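Local coordinates for protein Moesin/ezrin/radixin homolog 2 (Drosophila melanogaster, PDB 7EDR) that probably acts as a FERM-domain scaffold at the cell cortex, joining membrane and partner proteins to growth-restraining Hippo signalling, at residues A85-E90 with H291-R296; L201-V206 with D235-K240; T217-G222 with L228-E233; V251-K256 with M282-C287; I260-V263 with N269-F272. One frame throughout, in Å; residues are numbered along the deposited sequence.

Contact 1: A85-E90 with H291-R296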
# COMPACT_ATOMS: atom_id res chain seq x y z
N ALA C 85 20.67 -6.04 -16.07
CA ALA C 85 19.27 -5.66 -16.04
C ALA C 85 18.66 -5.96 -17.40
O ALA C 85 19.15 -5.47 -18.42
CB ALA C 85 19.10 -4.19 -15.70
N LYS C 86 17.62 -6.79 -17.40
CA LYS C 86 16.87 -7.07 -18.62
C LYS C 86 15.64 -6.17 -18.73
O LYS C 86 15.16 -5.90 -19.85
CB LYS C 86 16.47 -8.55 -18.65
CG LYS C 86 15.70 -9.01 -19.87
CD LYS C 86 15.49 -10.51 -19.77
CE LYS C 86 14.80 -11.05 -21.00
NZ LYS C 86 14.56 -12.51 -20.83
N PHE C 87 15.14 -5.70 -17.59
CA PHE C 87 13.96 -4.85 -17.50
C PHE C 87 14.32 -3.61 -16.69
O PHE C 87 15.18 -3.65 -15.80
CB PHE C 87 12.78 -5.59 -16.85
CG PHE C 87 12.48 -6.89 -17.51
CD1 PHE C 87 12.90 -8.08 -16.93
CD2 PHE C 87 11.81 -6.93 -18.74
CE1 PHE C 87 12.64 -9.32 -17.55
CE2 PHE C 87 11.55 -8.16 -19.38
CZ PHE C 87 11.97 -9.36 -18.78
N PHE C 88 13.65 -2.51 -17.01
CA PHE C 88 13.94 -1.23 -16.39
C PHE C 88 12.71 -0.69 -15.69
O PHE C 88 11.60 -0.80 -16.22
CB PHE C 88 14.41 -0.19 -17.41
CG PHE C 88 15.67 -0.54 -18.08
CD1 PHE C 88 15.70 -1.50 -19.08
CD2 PHE C 88 16.86 0.09 -17.73
CE1 PHE C 88 16.88 -1.81 -19.72
CE2 PHE C 88 18.04 -0.22 -18.37
CZ PHE C 88 18.06 -1.16 -19.36
N PRO C 89 12.87 -0.08 -14.53
CA PRO C 89 11.73 0.53 -13.84
C PRO C 89 11.19 1.70 -14.64
O PRO C 89 11.82 2.21 -15.57
CB PRO C 89 12.33 0.98 -12.50
CG PRO C 89 13.79 1.25 -12.84
CD PRO C 89 14.16 0.20 -13.86
N GLU C 90 9.97 2.13 -14.28
CA GLU C 90 9.41 3.31 -14.94
C GLU C 90 9.89 4.60 -14.29
O GLU C 90 10.05 5.60 -14.98
CB GLU C 90 7.89 3.25 -14.97
CG GLU C 90 7.33 2.18 -15.87
CD GLU C 90 5.80 2.13 -15.82
OE1 GLU C 90 5.18 3.22 -15.90
OE2 GLU C 90 5.22 1.02 -15.72
N HIS C 291 5.34 -6.75 -19.51
CA HIS C 291 3.93 -6.70 -19.13
C HIS C 291 3.72 -7.17 -17.69
O HIS C 291 2.95 -6.54 -16.94
CB HIS C 291 3.09 -7.52 -20.09
CG HIS C 291 1.64 -7.49 -19.75
ND1 HIS C 291 1.09 -8.29 -18.77
CD2 HIS C 291 0.63 -6.71 -20.21
CE1 HIS C 291 -0.20 -8.02 -18.66
NE2 HIS C 291 -0.50 -7.06 -19.52
N ASP C 292 4.38 -8.27 -17.29
CA ASP C 292 4.31 -8.73 -15.90
C ASP C 292 4.65 -7.61 -14.93
O ASP C 292 3.94 -7.39 -13.95
CB ASP C 292 5.27 -9.90 -15.65
CG ASP C 292 4.80 -11.22 -16.25
OD1 ASP C 292 3.59 -11.41 -16.50
OD2 ASP C 292 5.68 -12.09 -16.46
N LEU C 293 5.77 -6.91 -15.17
CA LEU C 293 6.20 -5.90 -14.21
C LEU C 293 5.32 -4.68 -14.29
O LEU C 293 5.13 -4.00 -13.28
CB LEU C 293 7.65 -5.49 -14.43
CG LEU C 293 8.64 -6.60 -14.10
CD1 LEU C 293 10.03 -6.25 -14.53
CD2 LEU C 293 8.60 -6.85 -12.62
N TYR C 294 4.78 -4.39 -15.48
CA TYR C 294 3.87 -3.27 -15.63
C TYR C 294 2.69 -3.38 -14.66
O TYR C 294 2.34 -2.40 -13.98
CB TYR C 294 3.38 -3.19 -17.09
CG TYR C 294 2.51 -1.99 -17.38
CD1 TYR C 294 1.13 -2.03 -17.20
CD2 TYR C 294 3.08 -0.79 -17.83
CE1 TYR C 294 0.33 -0.92 -17.46
CE2 TYR C 294 2.30 0.32 -18.09
CZ TYR C 294 0.92 0.26 -17.91
OH TYR C 294 0.15 1.38 -18.18
N MET C 295 2.09 -4.57 -14.56
CA MET C 295 0.99 -4.78 -13.63
C MET C 295 1.47 -4.88 -12.19
O MET C 295 0.81 -4.36 -11.28
CB MET C 295 0.22 -6.04 -14.01
CG MET C 295 -0.43 -5.99 -15.38
SD MET C 295 -1.68 -4.69 -15.49
CE MET C 295 -2.37 -5.13 -17.09
N ARG C 296 2.60 -5.56 -11.95
CA ARG C 296 3.11 -5.72 -10.59
C ARG C 296 3.52 -4.38 -10.00
O ARG C 296 3.26 -4.11 -8.82
CB ARG C 296 4.29 -6.70 -10.58
CG ARG C 296 3.90 -8.15 -10.82
CD ARG C 296 5.12 -9.03 -10.86
NE ARG C 296 5.90 -8.91 -9.61
CZ ARG C 296 7.02 -9.59 -9.36
NH1 ARG C 296 7.50 -10.42 -10.26
NH2 ARG C 296 7.65 -9.41 -8.20
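L293 CD1 approaches the F87 ring obliquely, and the ring of Y294 is met, also obliquely, by the carboxylate of E90, whose plane lies only 14° from that of the ring; K86 CG lies over one face of the F87 ring, nearer its border than its middle. The two meetings across the contact join lobes of the cloverleaf-shaped FERM domain: residues 85-90 lead out of the last strand of the ubiquitin-like lobe, and residues 291-296 belong to the long C-terminal helix of the PH-like lobe. F87 and L293 cross at about a right angle. The leucine is forked at its end and can push one methyl against the base of the phenyl group, its CD1 lying 3.7 Å from F87 CB and 3.9 Å from F87 CG. Y294 has CG anti to the backbone N (chi1 -176°), which swings its ring toward E90.

Glutamate suits this loop position facing the helix because its extended chain spans the gap to a basic cluster: E90 OE2 forms salt bridges with R297 and R298, and R298 also makes a cation-pi contact with Y294. The same carboxylate oxygen thus serves both arginines while E90 OE2 remains 3.5 Å from Y294 CD2.

Contact 2: L201-V206 with D235-K240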
# COMPACT_ATOMS: atom_id res chain seq x y z
N LEU C 201 16.24 10.13 -21.19
CA LEU C 201 16.73 10.07 -22.56
C LEU C 201 15.75 9.29 -23.43
O LEU C 201 15.09 8.36 -22.98
CB LEU C 201 18.12 9.43 -22.60
CG LEU C 201 19.21 10.12 -21.77
CD1 LEU C 201 20.56 9.44 -21.95
CD2 LEU C 201 19.31 11.60 -22.14
N ASP C 202 15.65 9.70 -24.70
CA ASP C 202 14.66 9.10 -25.60
C ASP C 202 14.87 7.60 -25.76
O ASP C 202 13.90 6.84 -25.88
CB ASP C 202 14.72 9.76 -26.99
CG ASP C 202 14.36 11.26 -26.97
OD1 ASP C 202 13.48 11.66 -26.18
OD2 ASP C 202 14.97 12.03 -27.75
N MET C 203 16.11 7.15 -25.79
CA MET C 203 16.40 5.76 -26.07
C MET C 203 16.56 4.91 -24.82
O MET C 203 16.85 3.72 -24.93
CB MET C 203 17.66 5.64 -26.94
CG MET C 203 17.57 6.41 -28.27
SD MET C 203 19.02 6.25 -29.33
CE MET C 203 19.04 4.48 -29.68
N TYR C 204 16.40 5.50 -23.63
CA TYR C 204 16.59 4.74 -22.40
C TYR C 204 15.52 3.67 -22.27
O TYR C 204 14.33 3.92 -22.50
CB TYR C 204 16.55 5.68 -21.21
CG TYR C 204 16.55 5.00 -19.86
CD1 TYR C 204 15.35 4.69 -19.22
CD2 TYR C 204 17.74 4.69 -19.22
CE1 TYR C 204 15.33 4.09 -17.97
CE2 TYR C 204 17.73 4.09 -17.97
CZ TYR C 204 16.52 3.79 -17.35
OH TYR C 204 16.51 3.20 -16.11
N GLY C 205 15.95 2.46 -21.92
CA GLY C 205 15.03 1.36 -21.72
C GLY C 205 14.20 0.95 -22.92
O GLY C 205 13.08 0.45 -22.74
N VAL C 206 14.70 1.14 -24.13
CA VAL C 206 14.00 0.69 -25.33
C VAL C 206 14.79 -0.45 -25.95
O VAL C 206 15.96 -0.28 -26.31
CB VAL C 206 13.83 1.83 -26.35
CG1 VAL C 206 12.98 1.35 -27.51
CG2 VAL C 206 13.22 3.05 -25.71
N ASP C 235 14.49 7.30 -37.52
CA ASP C 235 14.28 8.13 -36.33
C ASP C 235 14.03 7.21 -35.13
O ASP C 235 12.88 6.87 -34.82
CB ASP C 235 13.14 9.10 -36.57
CG ASP C 235 12.96 10.10 -35.44
OD1 ASP C 235 13.58 9.94 -34.37
OD2 ASP C 235 12.19 11.05 -35.62
N LYS C 236 15.10 6.82 -34.46
CA LYS C 236 14.99 6.07 -33.22
C LYS C 236 14.70 6.95 -32.01
O LYS C 236 14.42 6.41 -30.93
CB LYS C 236 16.28 5.28 -32.97
CG LYS C 236 16.47 4.08 -33.85
CD LYS C 236 17.58 3.20 -33.26
CE LYS C 236 17.71 1.86 -33.96
NZ LYS C 236 18.89 1.09 -33.47
N LEU C 237 14.76 8.27 -32.15
CA LEU C 237 14.50 9.13 -31.00
C LEU C 237 13.02 9.19 -30.67
O LEU C 237 12.63 8.95 -29.52
CB LEU C 237 15.02 10.54 -31.25
CG LEU C 237 16.38 10.85 -30.65
CD1 LEU C 237 17.31 9.67 -30.86
CD2 LEU C 237 16.92 12.09 -31.32
N THR C 238 12.18 9.53 -31.64
CA THR C 238 10.78 9.79 -31.34
C THR C 238 9.87 8.76 -31.99
O THR C 238 9.92 8.58 -33.21
CB THR C 238 10.38 11.20 -31.79
OG1 THR C 238 11.33 12.14 -31.29
CG2 THR C 238 9.00 11.54 -31.25
N PRO C 239 9.01 8.09 -31.23
CA PRO C 239 8.16 7.06 -31.82
C PRO C 239 7.04 7.66 -32.66
O PRO C 239 6.55 8.76 -32.39
CB PRO C 239 7.61 6.29 -30.61
CG PRO C 239 7.68 7.23 -29.47
CD PRO C 239 8.84 8.19 -29.76
N LYS C 240 6.64 6.92 -33.70
CA LYS C 240 5.53 7.36 -34.55
C LYS C 240 4.19 7.06 -33.91
O LYS C 240 3.27 7.89 -33.97
CB LYS C 240 5.61 6.69 -35.93
CG LYS C 240 6.77 7.18 -36.79
CD LYS C 240 6.80 8.71 -36.80
CE LYS C 240 8.04 9.21 -37.55
NZ LYS C 240 8.64 10.42 -36.89
O HOH W 1 11.68 6.81 -27.63
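Apolar packing between M203 and L237 joins two loops of the FERM domain, one running from the last helix of the central lobe into the first strand of the PH-like lobe, the other lying between two strands of the PH-like sheet. M203 SD is 4.1 Å from L237 CD1. A flexible, unbranched methionine suits such an irregular surface: its chain bends at the last torsion (chi3 63°), and M203 CE comes within 4.1 Å of K236 CD, touching the aliphatic part of the lysine. The charged end of K236 leads away to cation-pi contacts with W220 and Y208, so one side chain offers its methylenes to the loop and its ammonium to the aromatic rings.

Polar and apolar groups mix at D202. Its CB lies against the carbonyl of L237, and one carboxylate oxygen rests against the leucine's branch point, D202 OD2 3.4 Å from L237 CG; that oxygen is hydrogen-bonded to a polar side chain on the chain of another protein.

The hydrogen bonding between the loops is mediated by water. A single molecule donates to D202 O at 2.8 Å and to L237 O at 3.0 Å, tying together two carbonyls that could not bond each other directly.

Within 235-240 an Asx motif holds the loop in shape. Aspartate, whose carboxylate hangs from the main chain by a single methylene, is well suited to this role: T238 N donates to D235 OD1 over 3.1 Å at 167°, arriving 47° out of the carboxylate plane.

Contact 3: T217-G222 with L228-E233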
# COMPACT_ATOMS: atom_id res chain seq x y z
N THR C 217 7.11 -1.45 -45.24
CA THR C 217 7.87 -0.34 -44.68
C THR C 217 8.79 -0.85 -43.58
O THR C 217 8.35 -1.58 -42.68
CB THR C 217 6.95 0.73 -44.11
OG1 THR C 217 6.01 1.15 -45.11
CG2 THR C 217 7.75 1.91 -43.63
N LYS C 218 10.06 -0.47 -43.65
CA LYS C 218 11.01 -0.82 -42.60
C LYS C 218 10.80 0.10 -41.40
O LYS C 218 10.76 1.33 -41.54
CB LYS C 218 12.43 -0.73 -43.14
CG LYS C 218 12.70 -1.71 -44.28
CD LYS C 218 14.04 -1.48 -44.96
CE LYS C 218 15.19 -1.70 -43.98
NZ LYS C 218 16.55 -1.62 -44.60
N LEU C 219 10.64 -0.51 -40.23
CA LEU C 219 10.37 0.22 -39.00
C LEU C 219 11.16 -0.41 -37.87
O LEU C 219 11.75 -1.49 -38.02
CB LEU C 219 8.87 0.21 -38.66
CG LEU C 219 7.86 0.76 -39.67
CD1 LEU C 219 6.46 0.27 -39.36
CD2 LEU C 219 7.89 2.27 -39.68
N TRP C 220 11.13 0.26 -36.72
CA TRP C 220 11.71 -0.29 -35.50
C TRP C 220 10.60 -0.57 -34.49
O TRP C 220 9.77 0.30 -34.21
CB TRP C 220 12.74 0.67 -34.89
CG TRP C 220 13.95 0.86 -35.73
CD1 TRP C 220 14.20 1.89 -36.62
CD2 TRP C 220 15.09 -0.00 -35.79
NE1 TRP C 220 15.42 1.71 -37.22
CE2 TRP C 220 15.99 0.55 -36.73
CE3 TRP C 220 15.43 -1.20 -35.15
CZ2 TRP C 220 17.21 -0.05 -37.04
CZ3 TRP C 220 16.64 -1.79 -35.45
CH2 TRP C 220 17.52 -1.21 -36.38
N LEU C 221 10.58 -1.80 -33.98
CA LEU C 221 9.80 -2.14 -32.81
C LEU C 221 10.61 -1.79 -31.56
O LEU C 221 11.76 -2.22 -31.41
CB LEU C 221 9.44 -3.63 -32.80
CG LEU C 221 8.63 -4.07 -31.59
CD1 LEU C 221 7.18 -3.56 -31.70
CD2 LEU C 221 8.68 -5.59 -31.44
N GLY C 222 10.02 -0.99 -30.68
CA GLY C 222 10.64 -0.69 -29.40
C GLY C 222 9.85 -1.25 -28.23
O GLY C 222 8.81 -0.67 -27.86
N LEU C 228 4.70 -0.89 -26.36
CA LEU C 228 5.31 -1.12 -27.67
C LEU C 228 5.33 0.20 -28.42
O LEU C 228 4.28 0.80 -28.66
CB LEU C 228 4.54 -2.18 -28.46
CG LEU C 228 4.62 -3.62 -27.95
CD1 LEU C 228 3.87 -4.59 -28.87
CD2 LEU C 228 6.06 -4.06 -27.78
N ASN C 229 6.52 0.64 -28.77
CA ASN C 229 6.73 1.81 -29.61
C ASN C 229 7.02 1.37 -31.04
O ASN C 229 7.64 0.32 -31.27
CB ASN C 229 7.89 2.65 -29.09
CG ASN C 229 7.61 3.23 -27.73
OD1 ASN C 229 6.47 3.24 -27.28
ND2 ASN C 229 8.65 3.75 -27.08
N ILE C 230 6.57 2.18 -31.98
CA ILE C 230 6.86 1.97 -33.40
C ILE C 230 7.65 3.17 -33.88
O ILE C 230 7.23 4.32 -33.68
CB ILE C 230 5.56 1.76 -34.21
CG1 ILE C 230 4.82 0.53 -33.69
CG2 ILE C 230 5.86 1.62 -35.70
CD1 ILE C 230 5.65 -0.74 -33.70
N TYR C 231 8.81 2.92 -34.47
CA TYR C 231 9.67 4.00 -34.94
C TYR C 231 9.85 3.92 -36.44
O TYR C 231 9.85 2.83 -37.04
CB TYR C 231 11.07 3.98 -34.30
CG TYR C 231 11.10 4.13 -32.81
CD1 TYR C 231 11.04 3.00 -31.98
CD2 TYR C 231 11.21 5.38 -32.21
CE1 TYR C 231 11.08 3.13 -30.60
CE2 TYR C 231 11.26 5.52 -30.83
CZ TYR C 231 11.19 4.38 -30.04
OH TYR C 231 11.23 4.47 -28.68
N ASP C 232 10.07 5.09 -37.03
CA ASP C 232 10.53 5.15 -38.41
C ASP C 232 11.93 4.59 -38.52
O ASP C 232 12.73 4.65 -37.57
CB ASP C 232 10.50 6.58 -38.91
CG ASP C 232 10.56 6.66 -40.41
OD1 ASP C 232 11.64 6.37 -40.97
OD2 ASP C 232 9.52 6.99 -41.02
N GLU C 233 12.25 4.05 -39.70
CA GLU C 233 13.55 3.41 -39.91
C GLU C 233 14.70 4.33 -39.53
O GLU C 233 15.73 3.86 -39.03
CB GLU C 233 13.68 2.97 -41.36
CG GLU C 233 14.95 2.21 -41.65
CD GLU C 233 15.25 2.12 -43.14
OE1 GLU C 233 14.48 2.69 -43.96
OE2 GLU C 233 16.26 1.48 -43.49
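The carbonyl oxygen of W220 is approached by two groups from the facing strand: Y231 N donates to W220 O at 2.8 Å, and I230 CA adds a CA-H...O contact. This is the antiparallel beta hairpin of strands 218-223 and 227-232 in the PH-like lobe of the FERM domain. W220 and Y231 form a hydrogen-bonded pair, closed by W220 N to Y231 O, and G222 with N229 form the next, with G222 N donating to N229 O at 2.8 Å.

One face of the sheet carries L221 and I230, whose ends meet at L221 CD1 and I230 CD1, 3.8 Å apart. L221 reaches there because its CG stands anti to the backbone N (chi1 179°). These branched aliphatic chains suit a buried surface, and L221 goes on to touch I283 of the C-terminal helix. The other face carries W220, Y231 and N229. Here G222 has no side chain, and the Y231 ring lies edge-on along it, with Y231 CE1 4.0 Å from G222 CA. N229 ND2 donates to Y231 OH, while its OD1 bonds T242 on the next strand.

At the hairpin's open end K218 NZ and E233 OE2 make a salt bridge whose hydrogen bond is weak. Tryptophan, large and with one N-H, can also bind the main chain there: W220 NE1 donates to E233 O at 2.8 Å, that oxygen lying 1° out of the indole plane.

Contact 4: V251-K256 with M282-C287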
# COMPACT_ATOMS: atom_id res chain seq x y z
N VAL C 251 0.09 -11.46 -27.54
CA VAL C 251 1.22 -11.28 -28.44
C VAL C 251 1.71 -12.65 -28.87
O VAL C 251 1.93 -13.52 -28.02
CB VAL C 251 2.37 -10.48 -27.79
CG1 VAL C 251 3.66 -10.64 -28.61
CG2 VAL C 251 2.02 -9.01 -27.64
N SER C 252 1.87 -12.85 -30.18
CA SER C 252 2.33 -14.14 -30.69
C SER C 252 3.01 -13.98 -32.04
O SER C 252 2.80 -13.01 -32.77
CB SER C 252 1.18 -15.15 -30.80
OG SER C 252 0.22 -14.74 -31.75
N PHE C 253 3.84 -14.97 -32.37
CA PHE C 253 4.48 -15.02 -33.68
C PHE C 253 4.39 -16.45 -34.21
O PHE C 253 4.39 -17.42 -33.44
CB PHE C 253 5.96 -14.56 -33.64
CG PHE C 253 6.88 -15.55 -32.99
CD1 PHE C 253 7.15 -15.48 -31.62
CD2 PHE C 253 7.47 -16.57 -33.73
CE1 PHE C 253 7.98 -16.40 -31.01
CE2 PHE C 253 8.30 -17.49 -33.12
CZ PHE C 253 8.56 -17.41 -31.76
N ASP C 254 4.29 -16.56 -35.53
CA ASP C 254 4.48 -17.83 -36.23
C ASP C 254 5.48 -17.58 -37.35
O ASP C 254 5.19 -16.81 -38.27
CB ASP C 254 3.17 -18.37 -36.81
CG ASP C 254 3.39 -19.59 -37.72
OD1 ASP C 254 2.71 -19.67 -38.76
OD2 ASP C 254 4.23 -20.47 -37.41
N ASP C 255 6.64 -18.23 -37.26
CA ASP C 255 7.72 -18.01 -38.21
C ASP C 255 8.09 -16.53 -38.16
O ASP C 255 8.54 -16.06 -37.10
CB ASP C 255 7.30 -18.54 -39.59
CG ASP C 255 8.48 -18.71 -40.53
OD1 ASP C 255 8.31 -18.40 -41.73
OD2 ASP C 255 9.55 -19.16 -40.07
N LYS C 256 7.93 -15.77 -39.23
CA LYS C 256 8.40 -14.39 -39.27
C LYS C 256 7.33 -13.38 -38.89
O LYS C 256 7.64 -12.19 -38.78
CB LYS C 256 8.94 -14.06 -40.67
CG LYS C 256 9.95 -15.06 -41.18
CD LYS C 256 11.01 -15.40 -40.12
CE LYS C 256 12.20 -16.16 -40.72
NZ LYS C 256 11.89 -17.53 -41.20
N MET C 282 12.97 -13.75 -28.34
CA MET C 282 13.42 -12.69 -27.44
C MET C 282 12.42 -11.56 -27.39
O MET C 282 12.26 -10.91 -26.35
CB MET C 282 14.78 -12.15 -27.89
CG MET C 282 15.83 -13.20 -28.14
SD MET C 282 16.16 -14.14 -26.64
CE MET C 282 17.59 -13.23 -26.05
N ILE C 283 11.76 -11.26 -28.50
CA ILE C 283 10.72 -10.24 -28.46
C ILE C 283 9.57 -10.69 -27.57
O ILE C 283 9.05 -9.92 -26.74
CB ILE C 283 10.24 -9.91 -29.89
CG1 ILE C 283 11.39 -9.27 -30.70
CG2 ILE C 283 9.01 -8.98 -29.85
CD1 ILE C 283 10.99 -8.85 -32.12
N LEU C 284 9.20 -11.97 -27.68
CA LEU C 284 8.10 -12.52 -26.90
C LEU C 284 8.42 -12.51 -25.42
O LEU C 284 7.57 -12.10 -24.60
CB LEU C 284 7.80 -13.94 -27.37
CG LEU C 284 6.58 -14.56 -26.68
CD1 LEU C 284 5.32 -13.77 -27.03
CD2 LEU C 284 6.45 -16.04 -27.06
N ASP C 285 9.63 -12.94 -25.05
CA ASP C 285 10.04 -12.90 -23.64
C ASP C 285 10.08 -11.47 -23.11
O ASP C 285 9.64 -11.21 -21.98
CB ASP C 285 11.40 -13.57 -23.45
CG ASP C 285 11.37 -15.07 -23.74
OD1 ASP C 285 10.25 -15.64 -23.85
OD2 ASP C 285 12.46 -15.69 -23.87
N LEU C 286 10.61 -10.53 -23.89
CA LEU C 286 10.68 -9.14 -23.45
C LEU C 286 9.28 -8.56 -23.22
O LEU C 286 9.08 -7.80 -22.26
CB LEU C 286 11.45 -8.33 -24.49
CG LEU C 286 12.89 -7.84 -24.25
CD1 LEU C 286 13.42 -8.13 -22.86
CD2 LEU C 286 13.84 -8.34 -25.32
N CYS C 287 8.31 -8.91 -24.08
CA CYS C 287 6.94 -8.42 -23.95
C CYS C 287 6.26 -8.98 -22.71
O CYS C 287 5.57 -8.26 -21.98
CB CYS C 287 6.12 -8.80 -25.19
SG CYS C 287 6.46 -7.88 -26.73
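Strand 251-254 and helix 282-287 run almost exactly antiparallel, their N-to-C directions 172° apart and their axes 9.0 Å apart at closest approach, a spacing that side chains must bridge. This is the packing of the PH-like fold, in which a long C-terminal helix lies across the end of a beta sandwich; strand 248-254 is an outermost strand of one of its sheets, and V251 and F253 turn toward the helix while S252, between them, turns away.

On the helix, L284 is the chief partner. Its CG is anti to the backbone N (chi1 -175°), and its two methyls divide the work. L284 CD1 lies 3.9 Å from V251 CG1 and also touches the V251 carbonyl oxygen, while L284 CD2 meets the F253 ring obliquely, 4.3 Å from F253 CE1. A forked leucine suits a place where two residues of one strand have to be reached at once. The side chains of V251 and L284 pass each other head to tail rather than meeting end-on, and the compact valine lets the chains pass closely.

F253 also meets the ring of F258 on the adjoining strand, so its aromatic surface links the rim of the sheet to the helix. V251 continues inward against F258 and I260. One turn beyond L284 on the same helical side comes C287, a small residue that fits between the strand and W245 and L228 nearby. Its contact with the strand is looser: C287 SG stands 4.4 Å from V251 CG1.

Contact 5: I260-V263 with N269-F272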
# COMPACT_ATOMS: atom_id res chain seq x y z
N ILE C 260 -0.49 -9.21 -33.02
CA ILE C 260 -0.75 -8.49 -31.79
C ILE C 260 -2.23 -8.20 -31.71
O ILE C 260 -2.78 -7.52 -32.59
CB ILE C 260 0.07 -7.20 -31.70
CG1 ILE C 260 1.53 -7.57 -31.41
CG2 ILE C 260 -0.50 -6.27 -30.63
CD1 ILE C 260 2.45 -6.46 -31.65
N ARG C 261 -2.88 -8.74 -30.68
CA ARG C 261 -4.30 -8.53 -30.44
C ARG C 261 -4.46 -7.52 -29.31
O ARG C 261 -3.76 -7.61 -28.29
CB ARG C 261 -5.00 -9.84 -30.10
CG ARG C 261 -4.55 -11.01 -30.98
CD ARG C 261 -5.62 -12.11 -31.12
NE ARG C 261 -5.69 -12.98 -29.95
CZ ARG C 261 -6.53 -12.80 -28.92
NH1 ARG C 261 -6.51 -13.66 -27.90
NH2 ARG C 261 -7.38 -11.77 -28.90
N LEU C 262 -5.36 -6.58 -29.49
CA LEU C 262 -5.61 -5.54 -28.51
C LEU C 262 -6.79 -5.92 -27.62
O LEU C 262 -7.65 -6.72 -28.00
CB LEU C 262 -5.87 -4.21 -29.19
CG LEU C 262 -4.76 -3.75 -30.14
CD1 LEU C 262 -5.19 -2.49 -30.78
CD2 LEU C 262 -3.47 -3.51 -29.38
N VAL C 263 -6.81 -5.32 -26.43
CA VAL C 263 -7.88 -5.59 -25.46
C VAL C 263 -9.24 -5.23 -26.04
O VAL C 263 -10.21 -5.97 -25.89
CB VAL C 263 -7.61 -4.84 -24.15
CG1 VAL C 263 -8.85 -4.84 -23.26
CG2 VAL C 263 -6.41 -5.44 -23.43
N ASN C 269 -6.69 -6.91 -35.21
CA ASN C 269 -5.29 -7.22 -34.96
C ASN C 269 -4.39 -6.44 -35.92
O ASN C 269 -4.81 -6.01 -37.00
CB ASN C 269 -5.03 -8.72 -35.14
CG ASN C 269 -5.92 -9.58 -34.26
OD1 ASN C 269 -6.72 -9.06 -33.47
ND2 ASN C 269 -5.76 -10.90 -34.37
N PHE C 270 -3.14 -6.26 -35.51
CA PHE C 270 -2.15 -5.73 -36.42
C PHE C 270 -0.93 -6.63 -36.43
O PHE C 270 -0.66 -7.37 -35.47
CB PHE C 270 -1.79 -4.27 -36.11
CG PHE C 270 -0.98 -4.06 -34.88
CD1 PHE C 270 0.41 -4.12 -34.93
CD2 PHE C 270 -1.59 -3.70 -33.69
CE1 PHE C 270 1.17 -3.87 -33.81
CE2 PHE C 270 -0.84 -3.44 -32.57
CZ PHE C 270 0.54 -3.54 -32.62
N ILE C 271 -0.22 -6.60 -37.55
CA ILE C 271 0.78 -7.60 -37.90
C ILE C 271 2.07 -6.89 -38.25
O ILE C 271 2.07 -5.75 -38.71
CB ILE C 271 0.27 -8.48 -39.08
CG1 ILE C 271 -0.44 -9.74 -38.58
CG2 ILE C 271 1.38 -8.88 -40.06
CD1 ILE C 271 -1.63 -9.50 -37.68
N PHE C 272 3.19 -7.55 -37.97
CA PHE C 272 4.45 -7.05 -38.49
C PHE C 272 5.38 -8.24 -38.65
O PHE C 272 5.15 -9.31 -38.09
CB PHE C 272 5.06 -5.97 -37.58
CG PHE C 272 5.40 -6.45 -36.20
CD1 PHE C 272 6.58 -7.17 -35.97
CD2 PHE C 272 4.57 -6.18 -35.13
CE1 PHE C 272 6.91 -7.61 -34.70
CE2 PHE C 272 4.90 -6.62 -33.85
CZ PHE C 272 6.06 -7.33 -33.63
O HOH W 2 -7.42 -6.78 -31.93
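I260 and F270 exchange both of their backbone hydrogen bonds, I260 N to F270 O at 3.1 Å and F270 N to I260 O at 3.2 Å, which makes them an antiparallel hydrogen-bonded pair. Just beyond, the strands are bridged by a water that accepts from L262 N and donates to N269 OD1 at 2.8 Å; asparagine suits the strand's start because its amide can take part in this while its flank lies beside R261. Those two side chains run alongside each other, R261 CD 3.5 Å from N269 ND2, with guanidinium and amide planes 35° apart.

The apolar face belongs to I260. Its CB sits over one face of the F270 ring in a CH-pi contact, 4.0 Å from the centroid and 18° off the normal. I260 CD1 instead meets the edge of F272, whereas L262 CD2 comes in at the edge of F270. F270 places its CG between backbone N and carbonyl carbon (chi1 72°), bringing the ring across to I260, whose beta-branched shape offers methyls to both aromatics.

In the PH-like sandwich, F270 stacks on F243 of the other sheet and F272 meets F258, while strand 257-262 is flanked on its far side by strand 248-254.

In the fold
Contacts 3, 4 and 5 build the PH-like lobe: contacts 3 and 5 are buried hairpins of its two sheets, held by backbone bonds, and their aliphatic and aromatic faces touch where L228 meets I260 and L221 meets F272. Contact 4, partly buried and wholly apolar, lays the C-terminal helix against the sheet that contact 5 also uses. Contacts 1 and 2 lie between lobes, the first buried and the second partly so; both are smaller than the hairpins, mixing packing with salt bridges to residues nearby or a bridging water. Contact 1 shares helix 277-297 with contact 4, and it touches contact 2 through F88 and Y204. Contact 2 joins contact 3 where P239 packs on Y231, about 10 Å between centres.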